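Local structure of carboxyvinyl-carboxyphosphonate phosphorylmutase (Bacillus anthracis, 4IQD) at residues A41-R46 with R86-P91; E124-P129 with R165-G170; E145-I150 with V185-D190. The protein is a TIM-barrel enzyme of the phosphoenolpyruvate phosphomutase family, present here as a two-subunit assembly with pyruvic acid bound at several sites. One frame throughout, in Å; residues are numbered along the deposited sequence.

Contact 1. Residues A41-R46 with R86-P91; sequences AALVAR and RATDLP
Leu43 and Thr88 bring their CA atoms to 6.1 Å where helix 39-48 passes the last turn of helix 74-88, and the chain then leaves that helix at Asp89, whose phi is positive. Small side chains allow this approach. Thr88, in the one of its two modelled conformers described here, places its methyl CG2 against Ala42, 3.7 Å from Ala42 CB and 3.4 Å from the carbonyl oxygen Ala42 O. A chi1 of 62° sets Thr88 OG1 between its own N and C, facing back over the helix end. There it takes the N-H of Leu90, with Leu90 N 3.2 Å from Thr88 OG1, which makes an ST turn, while it also bonds to Leu84 O; one threonine thus offers a methyl to the neighbouring helix and a hydroxyl to its own. In the TIM barrel these are outer helices lying over strand 53-55, where Ala42, Thr88 and Leu90 all touch Leu53. Leu43 reaches across with CD2, 3.3 Å from Ala87 O and 4.1 Å from Ala87 CB, and it also packs on Gly65 of the second subunit. Arg46 uses both halves of its length. Its CG lies 4.0 Å from Leu90 CD1, and bends at chi2 and chi3 then fold the guanidinium back so that one face covers Thr88 CA. Arg46 NH1 comes 3.3 Å from Thr88 O at too poor an angle for a hydrogen bond, although a positive group beside carbonyls at a helix C-terminus is probably favoured electrostatically.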
# COMPACT_ATOMS: atom_id res chain seq x y z
N ALA A 41 -7.26 -2.54 -0.50
CA ALA A 41 -8.36 -1.62 -0.75
C ALA A 41 -9.20 -2.11 -1.93
O ALA A 41 -10.42 -2.01 -1.93
CB ALA A 41 -7.85 -0.21 -1.00
N ALA A 42 -8.52 -2.67 -2.93
CA ALA A 42 -9.19 -3.21 -4.11
C ALA A 42 -10.11 -4.37 -3.73
O ALA A 42 -11.23 -4.48 -4.24
CB ALA A 42 -8.16 -3.66 -5.13
N LEU A 43 -9.64 -5.23 -2.84
CA LEU A 43 -10.41 -6.39 -2.40
C LEU A 43 -11.63 -5.99 -1.58
O LEU A 43 -12.69 -6.59 -1.70
CB LEU A 43 -9.51 -7.34 -1.60
CG LEU A 43 -8.45 -8.07 -2.43
CD1 LEU A 43 -7.38 -8.68 -1.53
CD2 LEU A 43 -9.10 -9.13 -3.30
N VAL A 44 -11.47 -4.98 -0.73
CA VAL A 44 -12.57 -4.51 0.10
C VAL A 44 -13.66 -3.86 -0.74
O VAL A 44 -14.85 -4.03 -0.48
CB VAL A 44 -12.09 -3.50 1.15
CG1 VAL A 44 -13.25 -3.07 2.03
CG2 VAL A 44 -11.00 -4.10 2.00
N ALA A 45 -13.24 -3.11 -1.76
CA ALA A 45 -14.18 -2.46 -2.66
C ALA A 45 -15.04 -3.48 -3.38
O ALA A 45 -16.26 -3.35 -3.41
CB ALA A 45 -13.43 -1.59 -3.66
N ARG A 46 -14.39 -4.49 -3.94
CA ARG A 46 -15.07 -5.58 -4.64
C ARG A 46 -16.10 -6.21 -3.71
O ARG A 46 -17.27 -6.33 -4.06
CB ARG A 46 -14.06 -6.63 -5.10
CG ARG A 46 -14.62 -7.72 -6.01
CD ARG A 46 -14.94 -9.01 -5.26
NE ARG A 46 -13.76 -9.62 -4.65
CZ ARG A 46 -12.93 -10.44 -5.29
NH1 ARG A 46 -13.14 -10.74 -6.57
NH2 ARG A 46 -11.89 -10.96 -4.65
N ARG A 86 -4.96 -8.22 -10.74
CA ARG A 86 -4.55 -9.54 -10.26
C ARG A 86 -5.36 -9.96 -9.05
O ARG A 86 -5.57 -11.15 -8.80
CB ARG A 86 -3.07 -9.55 -9.87
CG ARG A 86 -2.08 -9.58 -11.03
CD ARG A 86 -0.65 -9.50 -10.50
NE ARG A 86 0.36 -9.75 -11.53
CZ ARG A 86 1.66 -9.84 -11.30
NH1 ARG A 86 2.51 -10.08 -12.29
NH2 ARG A 86 2.13 -9.71 -10.06
N ALA A 87 -5.82 -8.98 -8.29
CA ALA A 87 -6.47 -9.26 -7.03
C ALA A 87 -7.99 -9.39 -7.13
O ALA A 87 -8.60 -10.12 -6.36
CB ALA A 87 -6.11 -8.19 -6.00
N THR A 88 -8.58 -8.70 -8.10
CA THR A 88 -10.03 -8.54 -8.12
C THR A 88 -10.69 -9.04 -9.39
O THR A 88 -11.85 -9.47 -9.36
CB THR A 88 -10.41 -7.06 -7.94
OG1 THR A 88 -9.87 -6.30 -9.03
CG2 THR A 88 -9.85 -6.53 -6.64
N ASP A 89 -9.97 -8.95 -10.51
CA ASP A 89 -10.52 -9.22 -11.84
C ASP A 89 -11.62 -8.21 -12.19
O ASP A 89 -12.61 -8.54 -12.85
CB ASP A 89 -11.03 -10.67 -11.97
CG ASP A 89 -11.25 -11.09 -13.41
OD1 ASP A 89 -10.30 -11.00 -14.21
OD2 ASP A 89 -12.38 -11.50 -13.74
N LEU A 90 -11.44 -6.98 -11.73
CA LEU A 90 -12.35 -5.89 -12.05
C LEU A 90 -11.74 -4.91 -13.04
O LEU A 90 -10.52 -4.75 -13.07
CB LEU A 90 -12.74 -5.12 -10.78
CG LEU A 90 -13.78 -5.75 -9.87
CD1 LEU A 90 -14.07 -4.81 -8.71
CD2 LEU A 90 -15.04 -6.05 -10.65
N PRO A 91 -12.58 -4.25 -13.85
CA PRO A 91 -12.10 -3.20 -14.74
C PRO A 91 -11.51 -2.06 -13.92
O PRO A 91 -12.15 -1.60 -12.97
CB PRO A 91 -13.38 -2.72 -15.44
CG PRO A 91 -14.35 -3.84 -15.29
CD PRO A 91 -14.03 -4.46 -13.98

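Contact 2. Residues E124-P129 with R165-G170; sequences EDQQLP and RTDARG
Glu124 and Arg165, paired in parallel at the C-terminal ends of strands 120-124 and 161-166, the end of a TIM barrel where ligands usually bind, lie alongside each other on the same face of the sheet. Glu124 OE2 comes 3.5 Å from Arg165 CD but stands well out of the guanidinium plane, so no N-H points at it and any attraction is probably one of charge only; the two planes are 68° apart. The extended arginine turns instead to Asp167: Arg165 NE to Asp167 OD2 is a 3.1 Å salt bridge, met on the syn side but tilted out of both planes. The NH2 of Arg165 has a second acid in Glu195, and NH1 makes a weak hydrogen bond to pyruvic acid.

Asp125 N gives a 3.2 Å bond to Arg165 O, as part of the parallel bridge. A chi1 of 57° swings the Asp125 carboxylate over the end of the neighbouring strand. Asp125 OD1 receives the amide Asp167 N through its syn lone pair at 3.2 Å, and Asp125 OD2 accepts the hydroxyl Thr166 OG1 at 2.7 Å, on the syn side and 22° out of plane. Aspartate suits the place because its two oxygens serve neighbouring residues at once; Tyr184 also bonds to OD2. Asp125 probably acts from the second shell: by holding Asp167 N it would help set the acid that pairs with Arg165, a residue of the pyruvic acid pocket.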
# COMPACT_ATOMS: atom_id res chain seq x y z
N GLU A 124 -4.77 13.64 -19.48
CA GLU A 124 -5.18 15.02 -19.29
C GLU A 124 -4.42 16.01 -20.17
O GLU A 124 -3.33 15.72 -20.66
CB GLU A 124 -5.04 15.42 -17.82
CG GLU A 124 -3.61 15.46 -17.31
CD GLU A 124 -3.53 15.52 -15.80
OE1 GLU A 124 -2.57 16.11 -15.27
OE2 GLU A 124 -4.43 14.96 -15.13
N ASP A 125 -5.01 17.19 -20.35
CA ASP A 125 -4.41 18.24 -21.18
C ASP A 125 -3.56 19.23 -20.37
O ASP A 125 -3.14 20.25 -20.89
CB ASP A 125 -5.46 18.99 -22.00
CG ASP A 125 -6.57 19.60 -21.15
OD1 ASP A 125 -6.50 19.52 -19.91
OD2 ASP A 125 -7.50 20.18 -21.74
N GLN A 126 -3.33 18.92 -19.10
CA GLN A 126 -2.43 19.71 -18.29
C GLN A 126 -1.05 19.66 -18.91
O GLN A 126 -0.69 18.68 -19.56
CB GLN A 126 -2.38 19.19 -16.86
CG GLN A 126 -3.43 19.78 -15.94
CD GLN A 126 -2.92 20.96 -15.15
OE1 GLN A 126 -1.72 21.26 -15.17
NE2 GLN A 126 -3.81 21.64 -14.43
N GLN A 127 -0.27 20.72 -18.72
CA GLN A 127 1.07 20.77 -19.29
C GLN A 127 2.08 20.41 -18.21
O GLN A 127 2.16 21.07 -17.18
CB GLN A 127 1.35 22.15 -19.88
CG GLN A 127 2.44 22.17 -20.93
CD GLN A 127 3.79 22.51 -20.36
OE1 GLN A 127 4.10 23.68 -20.15
NE2 GLN A 127 4.61 21.50 -20.10
N LEU A 128 2.83 19.34 -18.46
CA LEU A 128 3.76 18.81 -17.47
C LEU A 128 5.11 18.45 -18.09
O LEU A 128 5.17 18.04 -19.25
CB LEU A 128 3.16 17.59 -16.77
CG LEU A 128 2.34 17.90 -15.52
CD1 LEU A 128 1.18 16.93 -15.38
CD2 LEU A 128 3.24 17.86 -14.30
N PRO A 129 6.20 18.62 -17.32
CA PRO A 129 6.20 19.17 -15.97
C PRO A 129 6.10 20.69 -16.00
O PRO A 129 6.20 21.29 -17.07
CB PRO A 129 7.56 18.75 -15.43
CG PRO A 129 8.42 18.69 -16.63
CD PRO A 129 7.54 18.18 -17.74
N ARG A 165 -9.33 13.91 -19.64
CA ARG A 165 -9.56 14.96 -18.66
C ARG A 165 -9.15 16.32 -19.20
O ARG A 165 -8.11 16.45 -19.84
CB ARG A 165 -8.77 14.68 -17.38
CG ARG A 165 -8.95 15.75 -16.32
CD ARG A 165 -7.84 15.71 -15.30
NE ARG A 165 -8.04 16.70 -14.25
CZ ARG A 165 -8.05 16.42 -12.95
NH1 ARG A 165 -7.86 15.18 -12.54
NH2 ARG A 165 -8.24 17.39 -12.06
N THR A 166 -9.97 17.33 -18.95
CA THR A 166 -9.62 18.69 -19.33
C THR A 166 -9.79 19.65 -18.16
O THR A 166 -10.80 19.62 -17.46
CB THR A 166 -10.40 19.17 -20.58
OG1 THR A 166 -10.05 20.52 -20.88
CG2 THR A 166 -11.90 19.07 -20.35
N ASP A 167 -8.78 20.48 -17.93
CA ASP A 167 -8.85 21.48 -16.87
C ASP A 167 -9.14 22.86 -17.44
O ASP A 167 -8.83 23.87 -16.81
CB ASP A 167 -7.54 21.51 -16.07
CG ASP A 167 -7.40 20.35 -15.12
OD1 ASP A 167 -7.71 20.52 -13.92
OD2 ASP A 167 -6.99 19.26 -15.56
N ALA A 168 -9.75 22.89 -18.62
CA ALA A 168 -9.94 24.12 -19.38
C ALA A 168 -11.03 25.05 -18.85
O ALA A 168 -11.03 26.24 -19.15
CB ALA A 168 -10.18 23.81 -20.85
N ARG A 169 -11.96 24.52 -18.06
CA ARG A 169 -13.03 25.34 -17.50
C ARG A 169 -12.49 26.48 -16.65
O ARG A 169 -12.81 27.65 -16.89
CB ARG A 169 -13.98 24.49 -16.67
CG ARG A 169 -15.05 25.30 -15.95
CD ARG A 169 -15.88 26.09 -16.94
NE ARG A 169 -16.83 26.99 -16.31
CZ ARG A 169 -16.55 28.24 -15.95
NH1 ARG A 169 -15.33 28.73 -16.13
NH2 ARG A 169 -17.49 28.99 -15.39
N GLY A 170 -11.67 26.15 -15.67
CA GLY A 170 -11.21 27.12 -14.69
C GLY A 170 -10.07 28.01 -15.15
O GLY A 170 -9.63 28.88 -14.41

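Contact 3. Residues E145-I150 with V185-D190; sequences ELVQKI and VKAGAD
A chi1 of -65° sends the CG2 branch of Ile150 opposite its own backbone N and across to Ala187, while Val147, one turn earlier, turns CG1 to the same alanine with its chi1 at 156°. Both side chains belong to helix 143-156, an outer helix of the TIM barrel, and they meet the place where the next outer helix, 174-187, ends in a Schellman motif. Ala187 fills the middle of the contact. Its CB lies 4.0 Å from Ile150 CG2 and 4.1 Å from Val147 CG1, so a single methyl is held between two branched side chains, and its small size lets the backbones close until Val147 CA and Ala187 CA are 5.7 Å apart.

Gly188 follows with a phi of 141°, a conformation that glycine adopts readily, and the chain turns out of the helix while Gly188 N still bonds back to Val185 O at 3.0 Å. With no side chain at Gly188, the CG2 methyl of Ile150 can lie close against the turning backbone. Val147 and Ile150 suit their places because a methyl on the beta carbon meets the alanine close to the helix backbone; no hydrogen bond crosses the interface. Beneath the pair runs strand 161-166, where Ile150 rests on Ile162 and Ala189 on Ala164; Tyr184 of helix 174-187 also packs on Ile150. The other branch of Ile150 extends past the turn, and its CD1 ends 4.3 Å from Ala189 CB.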
# COMPACT_ATOMS: atom_id res chain seq x y z
N GLU A 145 -2.17 19.00 -29.11
CA GLU A 145 -1.17 18.29 -28.34
C GLU A 145 -1.75 17.04 -27.68
O GLU A 145 -1.14 15.98 -27.70
CB GLU A 145 -0.55 19.21 -27.30
CG GLU A 145 0.96 19.09 -27.18
CD GLU A 145 1.59 20.29 -26.50
OE1 GLU A 145 1.21 21.43 -26.82
OE2 GLU A 145 2.48 20.08 -25.63
N LEU A 146 -2.95 17.16 -27.11
CA LEU A 146 -3.62 16.00 -26.53
C LEU A 146 -4.23 15.12 -27.62
O LEU A 146 -4.24 13.90 -27.50
CB LEU A 146 -4.70 16.40 -25.52
CG LEU A 146 -5.29 15.19 -24.79
CD1 LEU A 146 -4.18 14.40 -24.11
CD2 LEU A 146 -6.35 15.57 -23.78
N VAL A 147 -4.72 15.77 -28.67
CA VAL A 147 -5.34 15.07 -29.79
C VAL A 147 -4.40 14.02 -30.36
O VAL A 147 -4.79 12.88 -30.58
CB VAL A 147 -5.76 16.06 -30.90
CG1 VAL A 147 -5.83 15.38 -32.26
CG2 VAL A 147 -7.09 16.72 -30.54
N GLN A 148 -3.15 14.41 -30.58
CA GLN A 148 -2.15 13.50 -31.10
C GLN A 148 -1.88 12.35 -30.13
O GLN A 148 -1.74 11.20 -30.53
CB GLN A 148 -0.86 14.25 -31.41
CG GLN A 148 -1.01 15.24 -32.53
CD GLN A 148 0.23 16.08 -32.72
OE1 GLN A 148 0.94 16.37 -31.76
NE2 GLN A 148 0.50 16.46 -33.96
N LYS A 149 -1.82 12.67 -28.84
CA LYS A 149 -1.60 11.66 -27.81
C LYS A 149 -2.73 10.63 -27.79
O LYS A 149 -2.48 9.44 -27.63
CB LYS A 149 -1.45 12.31 -26.44
CG LYS A 149 -0.12 13.00 -26.22
CD LYS A 149 0.08 13.37 -24.77
CE LYS A 149 1.52 13.75 -24.50
NZ LYS A 149 1.78 14.00 -23.06
N ILE A 150 -3.96 11.10 -27.94
CA ILE A 150 -5.11 10.21 -27.97
C ILE A 150 -5.04 9.31 -29.20
O ILE A 150 -5.29 8.11 -29.11
CB ILE A 150 -6.43 11.01 -27.97
CG1 ILE A 150 -6.57 11.78 -26.65
CG2 ILE A 150 -7.62 10.10 -28.18
CD1 ILE A 150 -7.77 12.69 -26.58
N VAL A 185 -12.82 13.82 -28.20
CA VAL A 185 -13.77 12.76 -28.50
C VAL A 185 -13.61 12.26 -29.93
O VAL A 185 -13.51 11.05 -30.17
CB VAL A 185 -15.23 13.21 -28.30
CG1 VAL A 185 -16.19 12.16 -28.82
CG2 VAL A 185 -15.49 13.49 -26.83
N LYS A 186 -13.57 13.18 -30.89
CA LYS A 186 -13.41 12.78 -32.28
C LYS A 186 -12.03 12.18 -32.51
O LYS A 186 -11.82 11.42 -33.46
CB LYS A 186 -13.64 13.97 -33.22
CG LYS A 186 -12.38 14.62 -33.76
CD LYS A 186 -12.71 15.46 -34.97
CE LYS A 186 -13.44 14.62 -36.02
NZ LYS A 186 -13.83 15.42 -37.21
N ALA A 187 -11.09 12.50 -31.63
CA ALA A 187 -9.73 11.98 -31.72
C ALA A 187 -9.69 10.53 -31.27
O ALA A 187 -8.78 9.78 -31.63
CB ALA A 187 -8.78 12.84 -30.91
N GLY A 188 -10.67 10.13 -30.46
CA GLY A 188 -10.78 8.74 -30.06
C GLY A 188 -11.20 8.52 -28.63
O GLY A 188 -11.46 7.38 -28.24
N ALA A 189 -11.27 9.58 -27.84
CA ALA A 189 -11.67 9.45 -26.44
C ALA A 189 -13.11 8.95 -26.36
O ALA A 189 -13.96 9.35 -27.15
CB ALA A 189 -11.51 10.77 -25.70
N ASP A 190 -13.37 8.07 -25.40
CA ASP A 190 -14.68 7.44 -25.26
C ASP A 190 -15.52 8.12 -24.19
O ASP A 190 -16.73 7.89 -24.09
CB ASP A 190 -14.52 5.96 -24.93
CG ASP A 190 -13.52 5.26 -25.83
OD1 ASP A 190 -13.82 5.11 -27.03
OD2 ASP A 190 -12.45 4.87 -25.34

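Overall arrangement
Contacts 2 and 3 are neighbours, their centres 14 Å apart, and they touch through Leu146, whose CD1 lies 3.8 Å from Glu124 O. Strand 161-166, whose end belongs to contact 2, follows helix 143-156 in the chain and precedes helix 174-187, so the segments of contacts 2 and 3 alternate. Contact 1 sits across the chain's centre from both: its centre is 29 Å from each of theirs, with nearest atoms about 17 Å from contact 2 and about 13 Å from contact 3. Contact 2 reaches pyruvic acid, about 3 Å from the Arg165 side chain, and its Arg169 touches pyruvic acid in a separate pocket, whereas the Ala87 side chain of contact 1 is about 11 Å from a bound pyruvic acid.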